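Local coordinates for protein alpha-/beta-galactoside alpha-2,3-sialyltransferase (PDB 2ZWI) that probably transfers sialic acid from a CMP-activated donor to galactosides through an alpha-2,3 linkage, as a GT-B-type glycosyltransferase, at residues A[11-16]-A[36-41]; A[31-36]-A[53-58]; A[78-83]-A[108-113]. All coordinates share one frame; numbering follows the deposited sequence. Where two conformers were deposited one is given.

Interaction 1: residues A[11-16]-A[36-41]; sequences RATLPT and WSRYPI
Thr16 meets Trp36 and Tyr39 through its methyl, which forms the main apolar contact between segments 11-16 and 36-41. CG2 lies over a face of the indole in a CH-pi contact, 3.7 Å from the centroid of the five-membered ring of Trp36. The same methyl is 3.6 Å from Tyr39 CD2. With OG1 beside the backbone N (chi1 -65°), the methyl is left pointing at both rings, while OG1 hydrogen-bonds to Asp10. Thr13 CG2 packs over one face of the Arg38 guanidinium, above its centre, 3.6 Å from Arg38 CZ. The Arg38 chain bends at chi2 and chi3 to lay this flat group across the methyl.

The polar links are carried by water, and no direct hydrogen bond joins the two segments. One water donates to Ala12 O (2.8 Å) and to Thr16 OG1 while accepting from Arg38 N, so three partners fix it. Another donates to Arg11 O and accepts from Arg38 NH1 at 3.1 Å, in the guanidinium plane. A third lies 2.7 Å from Thr13 OG1 and accepts a weak hydrogen bond from Arg38 NH2. The Thr13 hydroxyl also makes a weak hydrogen bond to the ribose of bound CMP.

The contact thus packs the loop after strand 31-36 against the start of helix 14-26. Trp36 and Tyr39 reach further along that helix to Met20, and Pro304 of the nucleotide pocket touches Tyr39 from beyond.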
loop_
_atom_site.group_PDB
_atom_site.type_symbol
_atom_site.label_atom_id
_atom_site.label_comp_id
_atom_site.label_asym_id
_atom_site.label_seq_id
_atom_site.Cartn_x
_atom_site.Cartn_y
_atom_site.Cartn_z
ATOM N N ARG A 11 7.893 2.102 5.774
ATOM C CA ARG A 11 7.724 3.485 6.221
ATOM C C ARG A 11 6.271 3.923 6.194
ATOM O O ARG A 11 5.899 4.897 6.853
ATOM C CB ARG A 11 8.502 4.418 5.292
ATOM C CG ARG A 11 9.949 4.096 5.162
ATOM C CD ARG A 11 10.677 5.305 4.635
ATOM N NE ARG A 11 12.060 4.973 4.336
ATOM C CZ ARG A 11 12.981 5.858 3.968
ATOM N NH1 ARG A 11 14.218 5.451 3.710
ATOM N NH2 ARG A 11 12.663 7.142 3.853
ATOM N N ALA A 12 5.462 3.234 5.392
ATOM C CA ALA A 12 4.069 3.624 5.160
ATOM C C ALA A 12 3.120 2.743 5.972
ATOM O O ALA A 12 3.420 2.413 7.122
ATOM C CB ALA A 12 3.751 3.542 3.671
ATOM N N THR A 13 1.984 2.352 5.385
ATOM C CA THR A 13 1.058 1.457 6.088
ATOM C C THR A 13 0.670 0.210 5.296
ATOM O O THR A 13 0.490 -0.854 5.894
ATOM C CB THR A 13 -0.236 2.167 6.552
ATOM O OG1 THR A 13 -0.730 2.971 5.489
ATOM C CG2 THR A 13 0.032 3.055 7.749
ATOM N N LEU A 14 0.522 0.346 3.972
ATOM C CA LEU A 14 0.032 -0.753 3.136
ATOM C C LEU A 14 0.976 -1.955 3.189
ATOM O O LEU A 14 0.521 -3.058 3.489
ATOM C CB LEU A 14 -0.249 -0.308 1.691
ATOM C CG LEU A 14 -0.357 -1.386 0.590
ATOM C CD1 LEU A 14 -1.555 -2.297 0.771
ATOM C CD2 LEU A 14 -0.393 -0.724 -0.785
ATOM N N PRO A 15 2.287 -1.756 2.911
ATOM C CA PRO A 15 3.200 -2.902 3.066
ATOM C C PRO A 15 3.202 -3.512 4.472
ATOM O O PRO A 15 3.327 -4.718 4.604
ATOM C CB PRO A 15 4.576 -2.317 2.711
ATOM C CG PRO A 15 4.260 -1.158 1.794
ATOM C CD PRO A 15 2.999 -0.565 2.398
ATOM N N THR A 16 3.055 -2.687 5.509
ATOM C CA THR A 16 3.040 -3.186 6.869
ATOM C C THR A 16 1.850 -4.116 7.062
ATOM O O THR A 16 2.015 -5.227 7.553
ATOM C CB THR A 16 2.999 -2.042 7.906
ATOM O OG1 THR A 16 4.215 -1.284 7.837
ATOM C CG2 THR A 16 2.822 -2.591 9.305
ATOM N N TRP A 36 8.822 -1.174 11.527
ATOM C CA TRP A 36 7.700 -0.532 10.858
ATOM C C TRP A 36 7.518 0.865 11.442
ATOM O O TRP A 36 7.198 1.007 12.619
ATOM C CB TRP A 36 6.408 -1.344 11.068
ATOM C CG TRP A 36 6.357 -2.737 10.412
ATOM C CD1 TRP A 36 6.830 -3.092 9.175
ATOM C CD2 TRP A 36 5.743 -3.916 10.955
ATOM N NE1 TRP A 36 6.565 -4.424 8.925
ATOM C CE2 TRP A 36 5.899 -4.952 9.999
ATOM C CE3 TRP A 36 5.076 -4.199 12.159
ATOM C CZ2 TRP A 36 5.427 -6.256 10.214
ATOM C CZ3 TRP A 36 4.597 -5.493 12.366
ATOM C CH2 TRP A 36 4.777 -6.507 11.394
ATOM N N SER A 37 7.702 1.890 10.615
ATOM C CA SER A 37 7.602 3.285 11.063
ATOM C C SER A 37 6.263 3.630 11.727
ATOM O O SER A 37 6.232 4.306 12.751
ATOM C CB SER A 37 7.873 4.250 9.894
ATOM O OG SER A 37 9.189 4.073 9.381
ATOM N N ARG A 38 5.167 3.152 11.147
ATOM C CA ARG A 38 3.826 3.546 11.590
ATOM C C ARG A 38 3.231 2.569 12.608
ATOM O O ARG A 38 2.153 2.815 13.163
ATOM C CB ARG A 38 2.884 3.699 10.387
ATOM C CG ARG A 38 3.278 4.787 9.379
ATOM C CD ARG A 38 2.684 6.144 9.745
ATOM N NE ARG A 38 1.225 6.121 9.668
ATOM C CZ ARG A 38 0.515 6.506 8.610
ATOM N NH1 ARG A 38 1.121 6.960 7.514
ATOM N NH2 ARG A 38 -0.810 6.431 8.648
ATOM N N TYR A 39 3.936 1.466 12.850
ATOM C CA TYR A 39 3.448 0.431 13.753
ATOM C C TYR A 39 4.514 -0.077 14.723
ATOM O O TYR A 39 4.964 -1.212 14.590
ATOM C CB TYR A 39 2.854 -0.737 12.942
ATOM C CG TYR A 39 1.458 -0.460 12.457
ATOM C CD1 TYR A 39 0.366 -0.661 13.294
ATOM C CD2 TYR A 39 1.228 0.030 11.174
ATOM C CE1 TYR A 39 -0.915 -0.395 12.869
ATOM C CE2 TYR A 39 -0.063 0.301 10.735
ATOM C CZ TYR A 39 -1.124 0.089 11.594
ATOM O OH TYR A 39 -2.409 0.347 11.194
ATOM N N PRO A 40 4.924 0.756 15.704
ATOM C CA PRO A 40 5.830 0.224 16.730
ATOM C C PRO A 40 5.149 -0.838 17.609
ATOM O O PRO A 40 4.045 -0.611 18.129
ATOM C CB PRO A 40 6.233 1.469 17.540
ATOM C CG PRO A 40 5.133 2.452 17.319
ATOM C CD PRO A 40 4.619 2.186 15.921
ATOM N N ILE A 41 5.797 -1.995 17.732
ATOM C CA ILE A 41 5.256 -3.123 18.479
ATOM C C ILE A 41 6.043 -3.249 19.784
ATOM O O ILE A 41 7.227 -3.625 19.778
ATOM C CB ILE A 41 5.332 -4.480 17.684
ATOM C CG1 ILE A 41 4.805 -4.364 16.232
ATOM C CG2 ILE A 41 4.621 -5.612 18.454
ATOM C CD1 ILE A 41 3.350 -3.892 16.083
HETATM O O HOH W 1 4.026 7.187 6.571
HETATM O O HOH W 2 4.946 1.140 9.051
HETATM O O HOH W 3 -2.080 5.095 6.563
#

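Interaction 2: residues A[31-36]-A[53-58]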
loop_
_atom_site.group_PDB
_atom_site.type_symbol
_atom_site.label_atom_id
_atom_site.label_comp_id
_atom_site.label_asym_id
_atom_site.label_seq_id
_atom_site.Cartn_x
_atom_site.Cartn_y
_atom_site.Cartn_z
ATOM N N LYS A 31 13.143 -16.749 13.010
ATOM C CA LYS A 31 13.370 -15.496 13.724
ATOM C C LYS A 31 13.003 -14.340 12.798
ATOM O O LYS A 31 13.324 -14.362 11.608
ATOM C CB LYS A 31 14.827 -15.383 14.195
ATOM C CG LYS A 31 15.161 -14.084 14.957
ATOM C CD LYS A 31 14.612 -14.099 16.385
ATOM C CE LYS A 31 14.833 -12.771 17.098
ATOM N NZ LYS A 31 14.145 -11.636 16.416
ATOM N N LYS A 32 12.304 -13.348 13.343
ATOM C CA LYS A 32 11.883 -12.191 12.550
ATOM C C LYS A 32 12.438 -10.900 13.147
ATOM O O LYS A 32 12.398 -10.707 14.366
ATOM C CB LYS A 32 10.357 -12.136 12.471
ATOM C CG LYS A 32 9.746 -13.372 11.806
ATOM C CD LYS A 32 8.241 -13.391 11.916
ATOM C CE LYS A 32 7.675 -14.743 11.471
ATOM N NZ LYS A 32 8.039 -15.859 12.400
ATOM N N LEU A 33 12.977 -10.046 12.283
ATOM C CA LEU A 33 13.467 -8.715 12.659
ATOM C C LEU A 33 12.577 -7.670 11.978
ATOM O O LEU A 33 12.456 -7.659 10.747
ATOM C CB LEU A 33 14.928 -8.541 12.236
ATOM C CG LEU A 33 15.903 -9.658 12.636
ATOM C CD1 LEU A 33 17.281 -9.367 12.104
ATOM C CD2 LEU A 33 15.945 -9.852 14.147
ATOM N N ILE A 34 11.949 -6.815 12.779
ATOM C CA ILE A 34 10.863 -5.964 12.302
ATOM C C ILE A 34 11.122 -4.475 12.591
ATOM O O ILE A 34 11.508 -4.101 13.707
ATOM C CB ILE A 34 9.507 -6.383 12.937
ATOM C CG1 ILE A 34 9.190 -7.864 12.656
ATOM C CG2 ILE A 34 8.379 -5.507 12.431
ATOM C CD1 ILE A 34 7.986 -8.385 13.435
ATOM N N SER A 35 10.923 -3.629 11.584
ATOM C CA SER A 35 11.004 -2.192 11.777
ATOM C C SER A 35 9.959 -1.499 10.908
ATOM O O SER A 35 10.183 -1.279 9.710
ATOM C CB SER A 35 12.402 -1.679 11.446
ATOM O OG SER A 35 12.502 -0.315 11.799
ATOM N N TRP A 36 8.822 -1.174 11.527
ATOM C CA TRP A 36 7.700 -0.532 10.858
ATOM C C TRP A 36 7.518 0.865 11.442
ATOM O O TRP A 36 7.198 1.007 12.619
ATOM C CB TRP A 36 6.408 -1.344 11.068
ATOM C CG TRP A 36 6.357 -2.737 10.412
ATOM C CD1 TRP A 36 6.830 -3.092 9.175
ATOM C CD2 TRP A 36 5.743 -3.916 10.955
ATOM N NE1 TRP A 36 6.565 -4.424 8.925
ATOM C CE2 TRP A 36 5.899 -4.952 9.999
ATOM C CE3 TRP A 36 5.076 -4.199 12.159
ATOM C CZ2 TRP A 36 5.427 -6.256 10.214
ATOM C CZ3 TRP A 36 4.597 -5.493 12.366
ATOM C CH2 TRP A 36 4.777 -6.507 11.394
ATOM N N SER A 53 11.651 -9.670 16.919
ATOM C CA SER A 53 12.199 -8.513 17.620
ATOM C C SER A 53 11.830 -7.266 16.822
ATOM O O SER A 53 11.884 -7.270 15.589
ATOM C CB SER A 53 13.722 -8.599 17.732
ATOM O OG SER A 53 14.109 -9.724 18.501
ATOM N N PHE A 54 11.461 -6.208 17.540
ATOM C CA PHE A 54 11.151 -4.925 16.932
ATOM C C PHE A 54 12.283 -3.937 17.143
ATOM O O PHE A 54 12.870 -3.864 18.232
ATOM C CB PHE A 54 9.843 -4.350 17.485
ATOM C CG PHE A 54 9.316 -3.196 16.675
ATOM C CD1 PHE A 54 8.568 -3.427 15.525
ATOM C CD2 PHE A 54 9.606 -1.883 17.038
ATOM C CE1 PHE A 54 8.112 -2.372 14.747
ATOM C CE2 PHE A 54 9.139 -0.811 16.272
ATOM C CZ PHE A 54 8.397 -1.055 15.124
ATOM N N PHE A 55 12.568 -3.174 16.094
ATOM C CA PHE A 55 13.622 -2.169 16.085
ATOM C C PHE A 55 13.008 -0.843 15.677
ATOM O O PHE A 55 12.231 -0.786 14.720
ATOM C CB PHE A 55 14.729 -2.595 15.121
ATOM C CG PHE A 55 15.351 -3.905 15.488
ATOM C CD1 PHE A 55 16.423 -3.955 16.372
ATOM C CD2 PHE A 55 14.838 -5.096 14.990
ATOM C CE1 PHE A 55 16.988 -5.172 16.731
ATOM C CE2 PHE A 55 15.386 -6.302 15.342
ATOM C CZ PHE A 55 16.464 -6.347 16.216
ATOM N N LYS A 56 13.330 0.210 16.425
ATOM C CA LYS A 56 12.775 1.535 16.169
ATOM C C LYS A 56 13.324 2.160 14.896
ATOM O O LYS A 56 12.683 3.033 14.313
ATOM C CB LYS A 56 13.022 2.470 17.355
ATOM C CG LYS A 56 12.171 2.174 18.580
ATOM C CD LYS A 56 12.872 2.684 19.830
ATOM C CE LYS A 56 12.022 2.503 21.079
ATOM N NZ LYS A 56 11.048 3.617 21.229
ATOM N N ASN A 57 14.509 1.725 14.469
ATOM C CA ASN A 57 15.087 2.223 13.222
ATOM C C ASN A 57 15.918 1.195 12.458
ATOM O O ASN A 57 16.322 0.166 13.008
ATOM C CB ASN A 57 15.896 3.505 13.472
ATOM C CG ASN A 57 16.984 3.314 14.508
ATOM O OD1 ASN A 57 17.834 2.436 14.380
ATOM N ND2 ASN A 57 16.963 4.144 15.547
ATOM N N ARG A 58 16.163 1.499 11.187
ATOM C CA ARG A 58 16.930 0.642 10.285
ATOM C C ARG A 58 18.378 0.342 10.740
ATOM O O ARG A 58 18.797 -0.822 10.707
ATOM C CB ARG A 58 16.893 1.219 8.866
ATOM C CG ARG A 58 17.163 0.209 7.751
ATOM C CD ARG A 58 17.308 0.923 6.391
ATOM N NE ARG A 58 18.506 1.760 6.330
ATOM C CZ ARG A 58 18.724 2.733 5.443
ATOM N NH1 ARG A 58 19.865 3.415 5.488
ATOM N NH2 ARG A 58 17.823 3.028 4.511
#
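Phe54 lays its ring across the backbone of Ile34 and Trp36, with CG anti to its own backbone N (chi1 -167°). Its CB begins beside Ile34 O, and the carbonyl oxygen then lies over a face of the ring, nearest to CD1. That same CD1 meets Ile34 CG2 at 3.7 Å, the two side chains crossing at about a right angle. Further out, CE1 comes within 3.5 Å of Trp36 N and also approaches Trp36 CB. At the tip, CZ is 3.5 Å from Trp36 O, which lies in the ring plane at the edge. Ile34 CG2 serves two aromatics at once, because it also sits over the centre of the Trp36 indole face.

Beneath these side chains, strand 31-36 pairs in parallel with 53-54, and the backbone bonding runs on to Phe55. Ser53 N donates to Lys32 O at 2.9 Å, Ile34 N to Ser53 O at 2.8 Å, and Phe55 N to Ile34 O at 2.8 Å. Each donor approaches close to the line of the carbonyl bond. Phe54 CA also makes a CA-H...O contact with Ile34 O, so this oxygen is approached by more than its amide partner. On the face that carries Leu33, Leu33 CD2 meets the edge of the Phe55 ring, 3.8 Å from CE2.

The pairing sets strand 52-54 as the outermost strand beside 31-36, completing a beta-alpha-beta unit through helix 44-50. Helix 58-70 packs on Leu33 and Phe55, while Trp36 packs on helix 14-26 and Pro40 and Ile41 touch Phe54.

Interaction 3: residues A[78-83]-A[108-113]; sequences IINGNT and NFYDDG
Asn82 and Asp112 both hold CG anti to the backbone N (chi1 173° and 177°), and these extended torsions bring the amide of one to the carboxylate of the other. Asn82 ND2 donates to Asp112 OD1 at 2.8 Å in a nearly straight bond. The acceptor lies in the amide plane and uses its anti lone pair, although the amide and carboxylate planes are turned 50° apart. Farther back along the strands, Asn80 and Asn108 lie side by side and point the same way, their amides almost parallel, with Asn80 ND2 3.0 Å from Asn108 OD1. Ile78 CG2 touches that same oxygen.

Parallel pairing carries the side chains. Asn108 N donates to Ile79 O, Gly81 N to Asn108 O at 2.9 Å, and Tyr110 N to Gly81 O. The pairing runs just past the strand ends, where Thr83 N reaches Tyr110 O at 3.0 Å from well above the carbonyl plane. Gly81 O also lies in plane at the edge of the Tyr110 ring. Past the strand end, Thr83 OG1 comes to 3.2 Å from Phe109 CB, and a water hydrogen-bonded to Thr83 OG1 lies 2.7 Å from Asp111 OD1, to which it donates.

Asp111 is bound in turn by Tyr117, Tyr160 and Leu173, and Phe109 packs on helix 86-98, which links the two strands in a beta-alpha-beta unit. Asn82 ND2 has a second acceptor in Asp10, and its OD1 receives Trp85 N. These bonds fix which end of the amide is nitrogen and restrain its rotation, consistent with Asn82 helping to hold the Asp112 carboxylate in place. Asp112 OD2 hydrogen-bonds to a glycerol, probably from the crystallisation liquor, and its side chain stands about 6 Å from bound CMP at nearest atoms.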
loop_
_atom_site.group_PDB
_atom_site.type_symbol
_atom_site.label_atom_id
_atom_site.label_comp_id
_atom_site.label_asym_id
_atom_site.label_seq_id
_atom_site.Cartn_x
_atom_site.Cartn_y
_atom_site.Cartn_z
ATOM N N ILE A 78 15.348 -13.474 4.222
ATOM C CA ILE A 78 14.261 -12.977 3.393
ATOM C C ILE A 78 13.965 -11.547 3.840
ATOM O O ILE A 78 13.626 -11.317 4.999
ATOM C CB ILE A 78 12.983 -13.867 3.494
ATOM C CG1 ILE A 78 13.333 -15.350 3.263
ATOM C CG2 ILE A 78 11.938 -13.415 2.470
ATOM C CD1 ILE A 78 12.164 -16.300 3.475
ATOM N N ILE A 79 14.124 -10.590 2.932
ATOM C CA ILE A 79 13.834 -9.196 3.241
ATOM C C ILE A 79 12.487 -8.796 2.626
ATOM O O ILE A 79 12.271 -8.951 1.424
ATOM C CB ILE A 79 14.942 -8.225 2.747
ATOM C CG1 ILE A 79 16.344 -8.730 3.126
ATOM C CG2 ILE A 79 14.711 -6.815 3.319
ATOM C CD1 ILE A 79 17.465 -8.096 2.304
ATOM N N ASN A 80 11.597 -8.299 3.480
ATOM C CA ASN A 80 10.273 -7.862 3.083
ATOM C C ASN A 80 10.200 -6.342 3.251
ATOM O O ASN A 80 10.390 -5.824 4.356
ATOM C CB ASN A 80 9.213 -8.585 3.926
ATOM C CG ASN A 80 9.365 -10.115 3.877
ATOM O OD1 ASN A 80 10.131 -10.718 4.636
ATOM N ND2 ASN A 80 8.623 -10.738 2.984
ATOM N N GLY A 81 9.940 -5.634 2.156
ATOM C CA GLY A 81 10.031 -4.175 2.143
ATOM C C GLY A 81 8.959 -3.452 1.351
ATOM O O GLY A 81 7.959 -4.039 0.941
ATOM N N ASN A 82 9.196 -2.160 1.144
ATOM C CA ASN A 82 8.291 -1.239 0.480
ATOM C C ASN A 82 8.935 -0.891 -0.865
ATOM O O ASN A 82 10.058 -0.399 -0.897
ATOM C CB ASN A 82 8.146 -0.007 1.394
ATOM C CG ASN A 82 7.352 1.121 0.771
ATOM O OD1 ASN A 82 7.579 1.499 -0.372
ATOM N ND2 ASN A 82 6.422 1.686 1.544
ATOM N N THR A 83 8.241 -1.171 -1.967
ATOM C CA THR A 83 8.787 -0.982 -3.316
ATOM C C THR A 83 9.292 0.457 -3.570
ATOM O O THR A 83 10.429 0.636 -3.976
ATOM C CB THR A 83 7.776 -1.425 -4.397
ATOM O OG1 THR A 83 7.275 -2.729 -4.064
ATOM C CG2 THR A 83 8.438 -1.487 -5.762
ATOM N N ASN A 108 10.958 -9.769 -1.014
ATOM C CA ASN A 108 9.538 -9.520 -1.241
ATOM C C ASN A 108 9.287 -8.015 -1.140
ATOM O O ASN A 108 9.451 -7.437 -0.051
ATOM C CB ASN A 108 8.683 -10.259 -0.198
ATOM C CG ASN A 108 8.803 -11.774 -0.306
ATOM O OD1 ASN A 108 9.372 -12.432 0.574
ATOM N ND2 ASN A 108 8.279 -12.331 -1.385
ATOM N N PHE A 109 8.910 -7.390 -2.259
ATOM C CA PHE A 109 8.556 -5.970 -2.288
ATOM C C PHE A 109 7.028 -5.779 -2.350
ATOM O O PHE A 109 6.352 -6.382 -3.182
ATOM C CB PHE A 109 9.188 -5.263 -3.493
ATOM C CG PHE A 109 10.679 -5.061 -3.391
ATOM C CD1 PHE A 109 11.206 -3.975 -2.684
ATOM C CD2 PHE A 109 11.558 -5.937 -4.027
ATOM C CE1 PHE A 109 12.598 -3.776 -2.589
ATOM C CE2 PHE A 109 12.948 -5.741 -3.955
ATOM C CZ PHE A 109 13.466 -4.656 -3.228
ATOM N N TYR A 110 6.498 -4.947 -1.467
ATOM C CA TYR A 110 5.080 -4.611 -1.436
ATOM C C TYR A 110 4.884 -3.159 -1.851
ATOM O O TYR A 110 5.529 -2.274 -1.287
ATOM C CB TYR A 110 4.545 -4.802 -0.012
ATOM C CG TYR A 110 4.555 -6.240 0.446
ATOM C CD1 TYR A 110 5.720 -6.832 0.948
ATOM C CD2 TYR A 110 3.402 -7.008 0.372
ATOM C CE1 TYR A 110 5.727 -8.162 1.361
ATOM C CE2 TYR A 110 3.398 -8.346 0.785
ATOM C CZ TYR A 110 4.555 -8.902 1.267
ATOM O OH TYR A 110 4.523 -10.197 1.666
ATOM N N ASP A 111 4.012 -2.911 -2.836
ATOM C CA ASP A 111 3.723 -1.541 -3.288
ATOM C C ASP A 111 3.373 -0.631 -2.115
ATOM O O ASP A 111 2.710 -1.066 -1.188
ATOM C CB ASP A 111 2.535 -1.521 -4.265
ATOM C CG ASP A 111 2.875 -2.090 -5.633
ATOM O OD1 ASP A 111 4.075 -2.257 -5.956
ATOM O OD2 ASP A 111 1.910 -2.368 -6.385
ATOM N N ASP A 112 3.794 0.634 -2.196
ATOM C CA ASP A 112 3.527 1.663 -1.174
ATOM C C ASP A 112 2.095 2.213 -1.274
ATOM O O ASP A 112 1.459 2.506 -0.260
ATOM C CB ASP A 112 4.571 2.784 -1.345
ATOM C CG ASP A 112 4.372 3.960 -0.406
ATOM O OD1 ASP A 112 5.057 4.009 0.634
ATOM O OD2 ASP A 112 3.566 4.862 -0.728
ATOM N N GLY A 113 1.601 2.357 -2.504
ATOM C CA GLY A 113 0.316 2.992 -2.768
ATOM C C GLY A 113 0.252 3.503 -4.196
ATOM O O GLY A 113 0.767 2.864 -5.118
HETATM O O HOH W 4 5.624 -4.461 -5.673
#

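Overall arrangement
From the N terminus, most of helix 14-26 and strand 31-36 lie within the loop that interaction 1 closes, between the loop and helix start at 11-16 and segment 36-41. Interaction 2 opens at residue 31, before that loop has closed, so the two cross and share Trp36; it closes around helix 44-50. Interaction 3 follows in series, closing the loop over helix 86-98. Interactions 2 and 3 belong to the same parallel seven-stranded sheet without touching, and interaction 1 touches both at the C-terminal ends of the strands: Pro40 packs on Phe54, and Ala12, Leu14 and Pro15 on residues 110-112. Interactions 1 and 3 together border the CMP-binding cleft.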